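Local structure of naphthalene dioxygenase large subunit (Rhodococcus sp., 2B1X) at residues V23-I28 / R381-Q386; L177-D182 / P282-I287; V336-L341 / K356-T361. The protein is the large subunit of a Rieske-type non-haem iron dioxygenase, carrying an Fe2/S2 cluster in one domain and an iron(III) ion in its catalytic domain. All blocks are in the same frame, centred on the assembly; numbering follows the deposited sequence.

Contact 1 of 3, residues V23-I28 / R381-Q386; sequences VPAAII and RVMGGQ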
ATOM      1  N   VAL A  23     -13.144   1.774 -30.509  1.00 14.67           N
ATOM      2  CA  VAL A  23     -11.836   2.273 -30.032  1.00 14.36           C
ATOM      3  C   VAL A  23     -11.165   1.104 -29.297  1.00 14.64           C
ATOM      4  O   VAL A  23     -11.878   0.374 -28.610  1.00 14.58           O
ATOM      5  CB  VAL A  23     -12.018   3.523 -29.086  1.00 14.47           C
ATOM      6  CG1 VAL A  23     -10.668   3.934 -28.403  1.00 15.51           C
ATOM      7  CG2 VAL A  23     -12.542   4.689 -29.859  1.00 12.67           C
ATOM      8  N   PRO A  24      -9.845   0.891 -29.463  1.00 14.49           N
ATOM      9  CA  PRO A  24      -9.120  -0.153 -28.721  1.00 14.40           C
ATOM     10  C   PRO A  24      -9.225  -0.032 -27.208  1.00 14.02           C
ATOM     11  O   PRO A  24      -9.017   1.036 -26.646  1.00 14.22           O
ATOM     12  CB  PRO A  24      -7.656   0.072 -29.128  1.00 14.64           C
ATOM     13  CG  PRO A  24      -7.745   0.752 -30.453  1.00 15.60           C
ATOM     14  CD  PRO A  24      -8.946   1.606 -30.393  1.00 14.77           C
ATOM     15  N   ALA A  25      -9.517  -1.157 -26.575  1.00 13.46           N
ATOM     16  CA  ALA A  25      -9.671  -1.243 -25.126  1.00 13.28           C
ATOM     17  C   ALA A  25      -8.393  -0.996 -24.357  1.00 13.42           C
ATOM     18  O   ALA A  25      -8.426  -0.747 -23.139  1.00 12.61           O
ATOM     19  CB  ALA A  25     -10.271  -2.648 -24.746  1.00 12.19           C
ATOM     20  N   ALA A  26      -7.249  -1.114 -25.038  1.00 13.66           N
ATOM     21  CA  ALA A  26      -5.973  -1.007 -24.370  1.00 13.45           C
ATOM     22  C   ALA A  26      -5.727   0.396 -23.811  1.00 14.29           C
ATOM     23  O   ALA A  26      -4.794   0.585 -23.030  1.00 14.79           O
ATOM     24  CB  ALA A  26      -4.853  -1.382 -25.314  1.00 14.08           C
ATOM     25  N   ILE A  27      -6.564   1.365 -24.168  1.00 14.36           N
ATOM     26  CA  ILE A  27      -6.314   2.744 -23.736  1.00 14.72           C
ATOM     27  C   ILE A  27      -6.745   3.066 -22.302  1.00 14.27           C
ATOM     28  O   ILE A  27      -6.347   4.100 -21.774  1.00 14.75           O
ATOM     29  CB  ILE A  27      -6.940   3.758 -24.694  1.00 15.18           C
ATOM     30  CG1 ILE A  27      -8.468   3.728 -24.556  1.00 15.56           C
ATOM     31  CG2 ILE A  27      -6.456   3.528 -26.130  1.00 15.68           C
ATOM     32  CD1 ILE A  27      -9.150   4.932 -25.153  1.00 16.21           C
ATOM     33  N   ILE A  28      -7.515   2.182 -21.671  1.00 13.99           N
ATOM     34  CA  ILE A  28      -8.104   2.476 -20.375  1.00 14.19           C
ATOM     35  C   ILE A  28      -7.159   2.345 -19.168  1.00 14.07           C
ATOM     36  O   ILE A  28      -7.053   3.265 -18.341  1.00 14.15           O
ATOM     37  CB  ILE A  28      -9.411   1.645 -20.158  1.00 14.24           C
ATOM     38  CG1 ILE A  28     -10.498   2.100 -21.142  1.00 15.84           C
ATOM     39  CG2 ILE A  28      -9.916   1.800 -18.736  1.00 12.80           C
ATOM     40  CD1 ILE A  28     -11.646   1.130 -21.262  1.00 18.97           C
ATOM     41  N   ARG A 381     -10.580  -2.256 -13.484  1.00 11.11           N
ATOM     42  CA  ARG A 381      -9.985  -3.498 -13.016  1.00 12.39           C
ATOM     43  C   ARG A 381      -9.910  -4.558 -14.114  1.00 12.91           C
ATOM     44  O   ARG A 381      -8.858  -5.141 -14.352  1.00 13.39           O
ATOM     45  CB  ARG A 381     -10.769  -4.075 -11.831  1.00 12.64           C
ATOM     46  CG  ARG A 381     -10.176  -5.403 -11.297  1.00 15.35           C
ATOM     47  CD  ARG A 381     -10.776  -5.866 -10.007  1.00 20.02           C
ATOM     48  NE  ARG A 381     -10.085  -7.063  -9.527  1.00 24.90           N
ATOM     49  CZ  ARG A 381     -10.710  -8.080  -8.936  1.00 24.42           C
ATOM     50  NH1 ARG A 381     -12.022  -8.017  -8.753  1.00 22.42           N
ATOM     51  NH2 ARG A 381     -10.019  -9.144  -8.533  1.00 25.20           N
ATOM     52  N   VAL A 382     -11.041  -4.825 -14.738  1.00 12.59           N
ATOM     53  CA  VAL A 382     -11.089  -5.891 -15.689  1.00 14.00           C
ATOM     54  C   VAL A 382     -10.358  -5.488 -17.011  1.00 13.92           C
ATOM     55  O   VAL A 382      -9.833  -6.349 -17.723  1.00 12.33           O
ATOM     56  CB  VAL A 382     -12.540  -6.480 -15.781  1.00 14.94           C
ATOM     57  CG1 VAL A 382     -13.471  -5.656 -16.694  1.00 13.40           C
ATOM     58  CG2 VAL A 382     -12.498  -7.950 -16.173  1.00 18.58           C
ATOM     59  N   MET A 383     -10.220  -4.174 -17.250  1.00 13.77           N
ATOM     60  CA  MET A 383      -9.467  -3.670 -18.390  1.00 13.68           C
ATOM     61  C   MET A 383      -7.949  -3.660 -18.262  1.00 14.03           C
ATOM     62  O   MET A 383      -7.262  -3.259 -19.221  1.00 13.08           O
ATOM     63  CB  MET A 383      -9.971  -2.289 -18.847  1.00 14.88           C
ATOM     64  CG  MET A 383     -11.361  -2.268 -19.549  1.00 17.13           C
ATOM     65  SD  MET A 383     -11.697  -3.428 -20.916  1.00 25.42           S
ATOM     66  CE  MET A 383     -10.085  -3.604 -21.585  1.00 20.82           C
ATOM     67  N   GLY A 384      -7.431  -4.066 -17.091  1.00 13.06           N
ATOM     68  CA  GLY A 384      -6.021  -4.380 -16.911  1.00 13.83           C
ATOM     69  C   GLY A 384      -5.613  -5.771 -17.408  1.00 14.11           C
ATOM     70  O   GLY A 384      -4.430  -6.085 -17.463  1.00 15.09           O
ATOM     71  N   GLY A 385      -6.576  -6.606 -17.821  1.00 13.04           N
ATOM     72  CA  GLY A 385      -6.221  -7.923 -18.329  1.00 12.59           C
ATOM     73  C   GLY A 385      -5.669  -7.866 -19.761  1.00 12.50           C
ATOM     74  O   GLY A 385      -6.216  -7.152 -20.630  1.00 11.40           O
ATOM     75  N   GLN A 386      -4.608  -8.632 -20.020  1.00 11.52           N
ATOM     76  CA  GLN A 386      -3.949  -8.612 -21.305  1.00 11.20           C
ATOM     77  C   GLN A 386      -4.857  -9.058 -22.451  1.00 11.53           C
ATOM     78  O   GLN A 386      -4.796  -8.506 -23.544  1.00 12.24           O
ATOM     79  CB  GLN A 386      -2.651  -9.447 -21.255  1.00 10.85           C
ATOM     80  CG  GLN A 386      -2.892 -10.945 -21.298  1.00 10.20           C
ATOM     81  CD  GLN A 386      -1.643 -11.768 -21.142  1.00 10.21           C
ATOM     82  OE1 GLN A 386      -0.555 -11.362 -21.568  1.00 10.80           O
ATOM     83  NE2 GLN A 386      -1.793 -12.929 -20.513  1.00 10.43           N
TER
HETATM   84  O   HOH W   1      -6.991  -1.081 -20.874  1.00 18.20           O
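I28 and M383 bring the backbones of 23-28 and 381-386 to 6.6 Å between their CA atoms, where a short 3-10 turn (25-27) following strand 22-24 faces the type I beta turn V382-G385 at the end of helix 369-382. From 381-386 M383 alone makes the contact. Its CG stands beside the backbone N (chi1 -71°), and further bends at chi2 and chi3 fold the chain back, bringing the methyl over A25. CE comes to 3.3 Å from A25 CB, tighter than ordinary van der Waals contact, so the exact placing of the methyl is doubtful. Nearer the backbone, I28 crosses the methionine at a slant, its CD1 3.8 Å from M383 CG and its CG2 4.1 Å from M383 CB. One water bridges the two segments, donating to A25 O and to M383 O, each at 2.7 Å. Strand 22-24 pairs with strand 392-394 through V23 and L393, and A25 bonds to the backbone of G391. Q386 NE2 reaches R38 O of the second subunit, another copy of this protein. Across the contact the protein atoms meet through apolar packing alone, while the shared water gives two buried carbonyls a common donor.

Contact 2 of 3, residues L177-D182 / P282-I287; sequences LDIVLD and PEQVEI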
ATOM      1  N   LEU A 177     -20.189  27.351 -23.005  1.00 13.99           N
ATOM      2  CA  LEU A 177     -19.673  27.702 -21.673  1.00 14.47           C
ATOM      3  C   LEU A 177     -20.344  28.977 -21.142  1.00 14.66           C
ATOM      4  O   LEU A 177     -20.685  29.066 -19.963  1.00 14.90           O
ATOM      5  CB  LEU A 177     -18.166  27.886 -21.703  1.00 13.56           C
ATOM      6  CG  LEU A 177     -17.323  26.609 -21.934  1.00 15.46           C
ATOM      7  CD1 LEU A 177     -15.841  27.024 -22.035  1.00 12.45           C
ATOM      8  CD2 LEU A 177     -17.513  25.537 -20.838  1.00 12.72           C
ATOM      9  N   ASP A 178     -20.550  29.951 -22.014  1.00 15.62           N
ATOM     10  CA  ASP A 178     -21.247  31.192 -21.620  1.00 16.67           C
ATOM     11  C   ASP A 178     -22.600  30.920 -20.966  1.00 16.84           C
ATOM     12  O   ASP A 178     -22.990  31.575 -20.001  1.00 16.84           O
ATOM     13  CB  ASP A 178     -21.515  32.080 -22.844  1.00 16.89           C
ATOM     14  CG  ASP A 178     -20.258  32.693 -23.416  1.00 19.22           C
ATOM     15  OD1 ASP A 178     -19.167  32.576 -22.779  1.00 19.42           O
ATOM     16  OD2 ASP A 178     -20.289  33.305 -24.519  1.00 22.67           O
ATOM     17  N   ILE A 179     -23.331  29.968 -21.537  1.00 17.20           N
ATOM     18  CA  ILE A 179     -24.664  29.614 -21.071  1.00 17.47           C
ATOM     19  C   ILE A 179     -24.651  29.134 -19.614  1.00 17.49           C
ATOM     20  O   ILE A 179     -25.606  29.335 -18.888  1.00 17.17           O
ATOM     21  CB  ILE A 179     -25.262  28.559 -22.007  1.00 17.63           C
ATOM     22  CG1 ILE A 179     -25.697  29.211 -23.332  1.00 18.11           C
ATOM     23  CG2 ILE A 179     -26.478  27.842 -21.357  1.00 18.06           C
ATOM     24  CD1 ILE A 179     -26.140  28.220 -24.407  1.00 19.33           C
ATOM     25  N   VAL A 180     -23.548  28.519 -19.210  1.00 17.02           N
ATOM     26  CA  VAL A 180     -23.373  28.012 -17.856  1.00 17.27           C
ATOM     27  C   VAL A 180     -22.629  29.027 -16.965  1.00 16.73           C
ATOM     28  O   VAL A 180     -22.953  29.173 -15.799  1.00 16.76           O
ATOM     29  CB  VAL A 180     -22.651  26.629 -17.915  1.00 17.59           C
ATOM     30  CG1 VAL A 180     -21.794  26.361 -16.715  1.00 18.00           C
ATOM     31  CG2 VAL A 180     -23.677  25.497 -18.140  1.00 17.71           C
ATOM     32  N   LEU A 181     -21.672  29.760 -17.520  1.00 16.09           N
ATOM     33  CA  LEU A 181     -20.781  30.590 -16.692  1.00 16.81           C
ATOM     34  C   LEU A 181     -21.140  32.073 -16.603  1.00 17.44           C
ATOM     35  O   LEU A 181     -20.742  32.746 -15.648  1.00 18.36           O
ATOM     36  CB  LEU A 181     -19.332  30.486 -17.173  1.00 16.45           C
ATOM     37  CG  LEU A 181     -18.687  29.103 -17.341  1.00 16.54           C
ATOM     38  CD1 LEU A 181     -17.360  29.290 -18.017  1.00 16.35           C
ATOM     39  CD2 LEU A 181     -18.515  28.357 -16.013  1.00 17.80           C
ATOM     40  N   ASP A 182     -21.858  32.586 -17.601  1.00 16.97           N
ATOM     41  CA  ASP A 182     -21.991  34.028 -17.757  1.00 18.07           C
ATOM     42  C   ASP A 182     -23.417  34.568 -17.630  1.00 17.76           C
ATOM     43  O   ASP A 182     -23.750  35.588 -18.237  1.00 17.44           O
ATOM     44  CB  ASP A 182     -21.402  34.468 -19.103  1.00 18.09           C
ATOM     45  CG  ASP A 182     -20.956  35.920 -19.093  1.00 20.01           C
ATOM     46  OD1 ASP A 182     -20.527  36.419 -18.031  1.00 21.51           O
ATOM     47  OD2 ASP A 182     -21.028  36.642 -20.102  1.00 19.79           O
ATOM     48  N   PRO A 282     -29.435  36.344 -27.977  1.00 20.65           N
ATOM     49  CA  PRO A 282     -30.756  35.729 -28.185  1.00 20.76           C
ATOM     50  C   PRO A 282     -30.670  34.233 -28.561  1.00 20.98           C
ATOM     51  O   PRO A 282     -31.491  33.416 -28.107  1.00 21.56           O
ATOM     52  CB  PRO A 282     -31.362  36.574 -29.318  1.00 20.79           C
ATOM     53  CG  PRO A 282     -30.697  37.906 -29.182  1.00 20.69           C
ATOM     54  CD  PRO A 282     -29.283  37.599 -28.736  1.00 20.80           C
ATOM     55  N   GLU A 283     -29.665  33.859 -29.347  1.00 20.83           N
ATOM     56  CA  GLU A 283     -29.465  32.451 -29.707  1.00 20.69           C
ATOM     57  C   GLU A 283     -29.127  31.593 -28.478  1.00 19.77           C
ATOM     58  O   GLU A 283     -29.683  30.504 -28.320  1.00 18.99           O
ATOM     59  CB  GLU A 283     -28.387  32.303 -30.787  1.00 21.09           C
ATOM     60  CG  GLU A 283     -28.745  32.981 -32.107  1.00 24.00           C
ATOM     61  CD  GLU A 283     -28.324  34.450 -32.180  1.00 27.36           C
ATOM     62  OE1 GLU A 283     -28.412  35.028 -33.296  1.00 31.09           O
ATOM     63  OE2 GLU A 283     -27.912  35.039 -31.143  1.00 27.70           O
ATOM     64  N   GLN A 284     -28.252  32.104 -27.609  1.00 18.84           N
ATOM     65  CA  GLN A 284     -27.876  31.407 -26.366  1.00 18.45           C
ATOM     66  C   GLN A 284     -29.097  31.307 -25.460  1.00 18.41           C
ATOM     67  O   GLN A 284     -29.373  30.238 -24.899  1.00 18.97           O
ATOM     68  CB  GLN A 284     -26.717  32.120 -25.655  1.00 17.62           C
ATOM     69  CG  GLN A 284     -25.392  31.981 -26.386  1.00 16.66           C
ATOM     70  CD  GLN A 284     -24.306  32.850 -25.832  1.00 16.09           C
ATOM     71  OE1 GLN A 284     -24.546  34.016 -25.523  1.00 18.03           O
ATOM     72  NE2 GLN A 284     -23.096  32.297 -25.704  1.00 16.36           N
ATOM     73  N   VAL A 285     -29.834  32.412 -25.346  1.00 18.44           N
ATOM     74  CA  VAL A 285     -31.021  32.492 -24.492  1.00 18.13           C
ATOM     75  C   VAL A 285     -32.066  31.428 -24.863  1.00 18.61           C
ATOM     76  O   VAL A 285     -32.613  30.736 -23.982  1.00 17.99           O
ATOM     77  CB  VAL A 285     -31.657  33.902 -24.520  1.00 18.23           C
ATOM     78  CG1 VAL A 285     -33.017  33.911 -23.802  1.00 17.74           C
ATOM     79  CG2 VAL A 285     -30.723  34.962 -23.912  1.00 17.49           C
ATOM     80  N   GLU A 286     -32.358  31.308 -26.168  1.00 18.48           N
ATOM     81  CA  GLU A 286     -33.334  30.329 -26.629  1.00 18.57           C
ATOM     82  C   GLU A 286     -32.876  28.865 -26.502  1.00 17.80           C
ATOM     83  O   GLU A 286     -33.696  27.977 -26.278  1.00 17.28           O
ATOM     84  CB  GLU A 286     -33.827  30.655 -28.057  1.00 19.03           C
ATOM     85  CG  GLU A 286     -34.673  31.928 -28.159  1.00 21.77           C
ATOM     86  CD  GLU A 286     -35.713  32.059 -27.047  1.00 25.76           C
ATOM     87  OE1 GLU A 286     -36.519  31.110 -26.853  1.00 26.01           O
ATOM     88  OE2 GLU A 286     -35.718  33.109 -26.364  1.00 27.85           O
ATOM     89  N   ILE A 287     -31.582  28.603 -26.643  1.00 17.80           N
ATOM     90  CA  ILE A 287     -31.070  27.258 -26.347  1.00 17.74           C
ATOM     91  C   ILE A 287     -31.224  26.937 -24.854  1.00 17.76           C
ATOM     92  O   ILE A 287     -31.617  25.820 -24.493  1.00 17.42           O
ATOM     93  CB  ILE A 287     -29.605  27.088 -26.849  1.00 17.81           C
ATOM     94  CG1 ILE A 287     -29.591  26.959 -28.379  1.00 17.56           C
ATOM     95  CG2 ILE A 287     -28.898  25.936 -26.141  1.00 17.94           C
ATOM     96  CD1 ILE A 287     -28.210  27.132 -29.030  1.00 14.62           C
TER
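Two helices of the catalytic domain, 174-181 and 282-288, pack here with segment axes 10.2 Å apart and a crossing angle of -69°. The Q284 side chain reaches from one helix to the other. Its chain runs extended beyond CG, carrying the amide to D178, where NE2 donates to OD2 at 3.2 Å with an N-H...O angle of 159°. The acceptor lies almost in the amide plane, but the carboxylate is turned 76° against it and is met on its anti side. The same NE2 also bonds to F175 O, one turn back in the first helix, and OE1 takes the backbone N-H of T281. D178 uses its other oxygen, OD1, for Y151 OH and for a salt bridge to K152. Nearer the Q284 backbone, I179 lies across the aliphatic part of the glutamine, with CG1 3.9 Å from Q284 CB. The tip of the isoleucine goes on to I287, the two side chains crossing at about a right angle with I179 CD1 4.0 Å from I287 CG2. Bonds from both amide atoms fix the rotation of the buried Q284 amide, and K152 would be expected to favour the charged form of the partly exposed D178.

Contact 3 of 3, residues V336-L341 / K356-T361; sequences VMSFFL and KSYLRT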
ATOM      1  N   VAL A 336     -10.940  12.687  -7.746  1.00 10.43           N
ATOM      2  CA  VAL A 336     -12.000  13.571  -8.189  1.00 10.92           C
ATOM      3  C   VAL A 336     -11.883  14.838  -7.353  1.00 10.71           C
ATOM      4  O   VAL A 336     -11.591  14.757  -6.151  1.00 10.10           O
ATOM      5  CB  VAL A 336     -13.401  12.970  -8.008  1.00 10.23           C
ATOM      6  CG1 VAL A 336     -14.507  13.929  -8.601  1.00 10.18           C
ATOM      7  CG2 VAL A 336     -13.494  11.581  -8.646  1.00 10.02           C
ATOM      8  N   MET A 337     -12.011  15.986  -8.013  1.00 10.37           N
ATOM      9  CA  MET A 337     -12.223  17.287  -7.315  1.00 10.78           C
ATOM     10  C   MET A 337     -13.555  17.832  -7.786  1.00 10.93           C
ATOM     11  O   MET A 337     -13.648  18.298  -8.924  1.00 11.76           O
ATOM     12  CB  MET A 337     -11.086  18.279  -7.608  1.00  9.96           C
ATOM     13  CG  MET A 337      -9.682  17.588  -7.445  1.00 12.62           C
ATOM     14  SD  MET A 337      -8.360  18.769  -7.215  1.00 19.44           S
ATOM     15  CE  MET A 337      -6.897  17.667  -7.300  1.00 16.39           C
ATOM     16  N   SER A 338     -14.574  17.803  -6.917  1.00 11.54           N
ATOM     17  CA  SER A 338     -15.927  18.195  -7.311  1.00 11.41           C
ATOM     18  C   SER A 338     -16.335  19.525  -6.666  1.00 11.14           C
ATOM     19  O   SER A 338     -16.401  19.645  -5.445  1.00 10.34           O
ATOM     20  CB  SER A 338     -16.938  17.112  -6.948  1.00 11.75           C
ATOM     21  OG  SER A 338     -18.221  17.525  -7.380  1.00 12.79           O
ATOM     22  N   PHE A 339     -16.557  20.519  -7.513  1.00 10.47           N
ATOM     23  CA  PHE A 339     -16.871  21.888  -7.069  1.00 11.12           C
ATOM     24  C   PHE A 339     -18.359  22.139  -7.226  1.00 10.51           C
ATOM     25  O   PHE A 339     -18.958  21.729  -8.223  1.00 10.81           O
ATOM     26  CB  PHE A 339     -16.125  22.896  -7.952  1.00 10.50           C
ATOM     27  CG  PHE A 339     -14.614  22.773  -7.937  1.00 11.55           C
ATOM     28  CD1 PHE A 339     -13.949  21.824  -8.723  1.00 12.44           C
ATOM     29  CD2 PHE A 339     -13.845  23.677  -7.180  1.00  9.79           C
ATOM     30  CE1 PHE A 339     -12.532  21.738  -8.732  1.00 11.29           C
ATOM     31  CE2 PHE A 339     -12.453  23.641  -7.193  1.00 10.71           C
ATOM     32  CZ  PHE A 339     -11.773  22.656  -7.957  1.00 12.66           C
ATOM     33  N   PHE A 340     -18.965  22.799  -6.248  1.00 11.21           N
ATOM     34  CA  PHE A 340     -20.337  23.299  -6.391  1.00 10.46           C
ATOM     35  C   PHE A 340     -20.276  24.802  -6.611  1.00 10.68           C
ATOM     36  O   PHE A 340     -19.570  25.510  -5.879  1.00 10.29           O
ATOM     37  CB  PHE A 340     -21.170  22.970  -5.143  1.00 11.17           C
ATOM     38  CG  PHE A 340     -22.493  23.714  -5.075  1.00 10.75           C
ATOM     39  CD1 PHE A 340     -23.567  23.317  -5.874  1.00 10.40           C
ATOM     40  CD2 PHE A 340     -22.637  24.816  -4.257  1.00 10.86           C
ATOM     41  CE1 PHE A 340     -24.791  23.993  -5.837  1.00 10.77           C
ATOM     42  CE2 PHE A 340     -23.870  25.532  -4.205  1.00 11.27           C
ATOM     43  CZ  PHE A 340     -24.944  25.109  -5.003  1.00  9.04           C
ATOM     44  N   LEU A 341     -21.012  25.299  -7.619  1.00 10.73           N
ATOM     45  CA  LEU A 341     -21.007  26.726  -7.926  1.00 11.39           C
ATOM     46  C   LEU A 341     -22.418  27.268  -7.977  1.00 11.49           C
ATOM     47  O   LEU A 341     -23.345  26.545  -8.305  1.00 12.02           O
ATOM     48  CB  LEU A 341     -20.311  27.015  -9.257  1.00 10.51           C
ATOM     49  CG  LEU A 341     -18.798  26.693  -9.359  1.00 11.82           C
ATOM     50  CD1 LEU A 341     -18.600  25.280  -9.696  1.00  9.01           C
ATOM     51  CD2 LEU A 341     -18.138  27.593 -10.417  1.00 10.56           C
ATOM     52  N   LYS A 356     -28.127  21.543  -1.609  1.00 11.82           N
ATOM     53  CA  LYS A 356     -28.689  20.252  -1.206  1.00 12.44           C
ATOM     54  C   LYS A 356     -29.052  19.367  -2.434  1.00 12.16           C
ATOM     55  O   LYS A 356     -28.843  18.148  -2.421  1.00 12.06           O
ATOM     56  CB  LYS A 356     -29.875  20.419  -0.256  1.00 13.64           C
ATOM     57  CG  LYS A 356     -29.591  21.214   1.059  1.00 14.55           C
ATOM     58  CD  LYS A 356     -28.501  20.529   1.917  1.00 23.59           C
ATOM     59  CE  LYS A 356     -28.338  21.136   3.312  1.00 24.45           C
ATOM     60  NZ  LYS A 356     -29.631  21.154   4.141  1.00 29.15           N
ATOM     61  N   SER A 357     -29.567  19.973  -3.494  1.00 11.51           N
ATOM     62  CA  SER A 357     -29.862  19.211  -4.707  1.00 11.14           C
ATOM     63  C   SER A 357     -28.602  18.575  -5.301  1.00 10.59           C
ATOM     64  O   SER A 357     -28.616  17.392  -5.671  1.00 10.63           O
ATOM     65  CB  SER A 357     -30.564  20.091  -5.724  1.00 11.11           C
ATOM     66  OG  SER A 357     -31.889  20.247  -5.296  1.00 12.30           O
ATOM     67  N   TYR A 358     -27.530  19.359  -5.393  1.00  9.97           N
ATOM     68  CA  TYR A 358     -26.217  18.839  -5.782  1.00 10.74           C
ATOM     69  C   TYR A 358     -25.713  17.733  -4.833  1.00 11.12           C
ATOM     70  O   TYR A 358     -25.196  16.689  -5.284  1.00 11.43           O
ATOM     71  CB  TYR A 358     -25.193  19.989  -5.757  1.00 10.30           C
ATOM     72  CG  TYR A 358     -23.737  19.524  -5.625  1.00 10.33           C
ATOM     73  CD1 TYR A 358     -23.072  18.941  -6.719  1.00 10.19           C
ATOM     74  CD2 TYR A 358     -23.035  19.663  -4.425  1.00 10.43           C
ATOM     75  CE1 TYR A 358     -21.767  18.500  -6.621  1.00 12.26           C
ATOM     76  CE2 TYR A 358     -21.669  19.203  -4.319  1.00 12.45           C
ATOM     77  CZ  TYR A 358     -21.064  18.645  -5.429  1.00 13.91           C
ATOM     78  OH  TYR A 358     -19.745  18.227  -5.349  1.00 14.58           O
ATOM     79  N   LEU A 359     -25.831  17.983  -3.520  1.00 10.79           N
ATOM     80  CA  LEU A 359     -25.094  17.183  -2.528  1.00 11.16           C
ATOM     81  C   LEU A 359     -25.634  15.749  -2.421  1.00 11.76           C
ATOM     82  O   LEU A 359     -24.835  14.796  -2.257  1.00 12.68           O
ATOM     83  CB  LEU A 359     -25.105  17.873  -1.164  1.00 10.73           C
ATOM     84  CG  LEU A 359     -24.209  17.327  -0.056  1.00 11.58           C
ATOM     85  CD1 LEU A 359     -22.736  17.488  -0.375  1.00 10.17           C
ATOM     86  CD2 LEU A 359     -24.561  17.958   1.260  1.00  9.06           C
ATOM     87  N   ARG A 360     -26.954  15.587  -2.553  1.00 10.69           N
ATOM     88  CA  ARG A 360     -27.599  14.279  -2.356  1.00 10.76           C
ATOM     89  C   ARG A 360     -27.597  13.446  -3.625  1.00 11.39           C
ATOM     90  O   ARG A 360     -27.877  12.232  -3.558  1.00 11.57           O
ATOM     91  CB  ARG A 360     -29.026  14.417  -1.793  1.00 10.30           C
ATOM     92  CG  ARG A 360     -29.051  14.641  -0.273  1.00 10.59           C
ATOM     93  CD  ARG A 360     -28.718  16.087   0.098  1.00 12.24           C
ATOM     94  NE  ARG A 360     -28.973  16.462   1.491  1.00 12.24           N
ATOM     95  CZ  ARG A 360     -30.146  16.884   1.965  1.00 12.34           C
ATOM     96  NH1 ARG A 360     -31.219  16.965   1.173  1.00 10.75           N
ATOM     97  NH2 ARG A 360     -30.228  17.225   3.246  1.00  8.59           N
ATOM     98  N   THR A 361     -27.226  14.078  -4.756  1.00 11.11           N
ATOM     99  CA  THR A 361     -27.192  13.410  -6.070  1.00 11.21           C
ATOM    100  C   THR A 361     -25.789  13.146  -6.572  1.00 12.13           C
ATOM    101  O   THR A 361     -25.481  12.015  -6.968  1.00 12.61           O
ATOM    102  CB  THR A 361     -28.037  14.167  -7.154  1.00 10.86           C
ATOM    103  OG1 THR A 361     -27.532  15.496  -7.339  1.00 11.57           O
ATOM    104  CG2 THR A 361     -29.488  14.358  -6.674  1.00  9.79           C
TER
HETATM  105  O   HOH W   2     -18.335  19.913  -3.859  1.00 26.11           O
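Y358 reaches from its helix to S338 with its hydroxyl, while F340 covers part of its ring. The tyrosine CG is anti to the backbone N (chi1 158°), which directs the ring out toward the strand. F340 CB sits over one face of that ring, 4.1 Å from the centroid and 22° off the normal, a CH-pi contact displaced toward the rim. The phenylalanine ring then slides back alongside the tyrosine in the opposite direction, bringing its CD1 to 3.7 Å from Y358 CB. The two ring planes are inclined at 31° with centroids 5.5 Å apart, an oblique aromatic pair. S338 OG meets the other end of the tyrosine, at the ring edge and in its plane, in a short hydrogen bond of 2.6 Å to Y358 OH. Strand 333-343 belongs to the large antiparallel sheet of the catalytic domain, whose helix-grip fold is consistent with its Bet v 1-like clan; helix 348-361 follows and runs back nearly antiparallel to it, the segment axes 9.8 Å apart. One water extends the polar end, donating to S338 O at 2.5 Å and hydrogen-bonding to Y358 OH at 2.7 Å. R324 of the adjoining strand 318-330 makes a weak bond to S338 OG. F340 also packs on M64 of the small subunit, and R360 bonds through NH2 to D68 O of that chain.

Along the chain, contact 1 opens first and closes last; contact 2 and then contact 3 fall between its segments. Contacts 2 and 3 belong to the catalytic domain: their centres are about 22 Å apart and their nearest atoms about 6 Å, without touching. The large sheet relates them, for L177 and V180 of contact 2 rest on strands 293-298 and 302-309, while contact 3 uses strand 333-343. Contact 1 lies across the chain's centre from contact 2, their centres about 38 Å apart, and about 30 Å from contact 3, centre to centre. Helices 348-361 and 369-382 follow one another, joining contacts 3 and 1 through the part of the chain where D372, an iron ligand, lies.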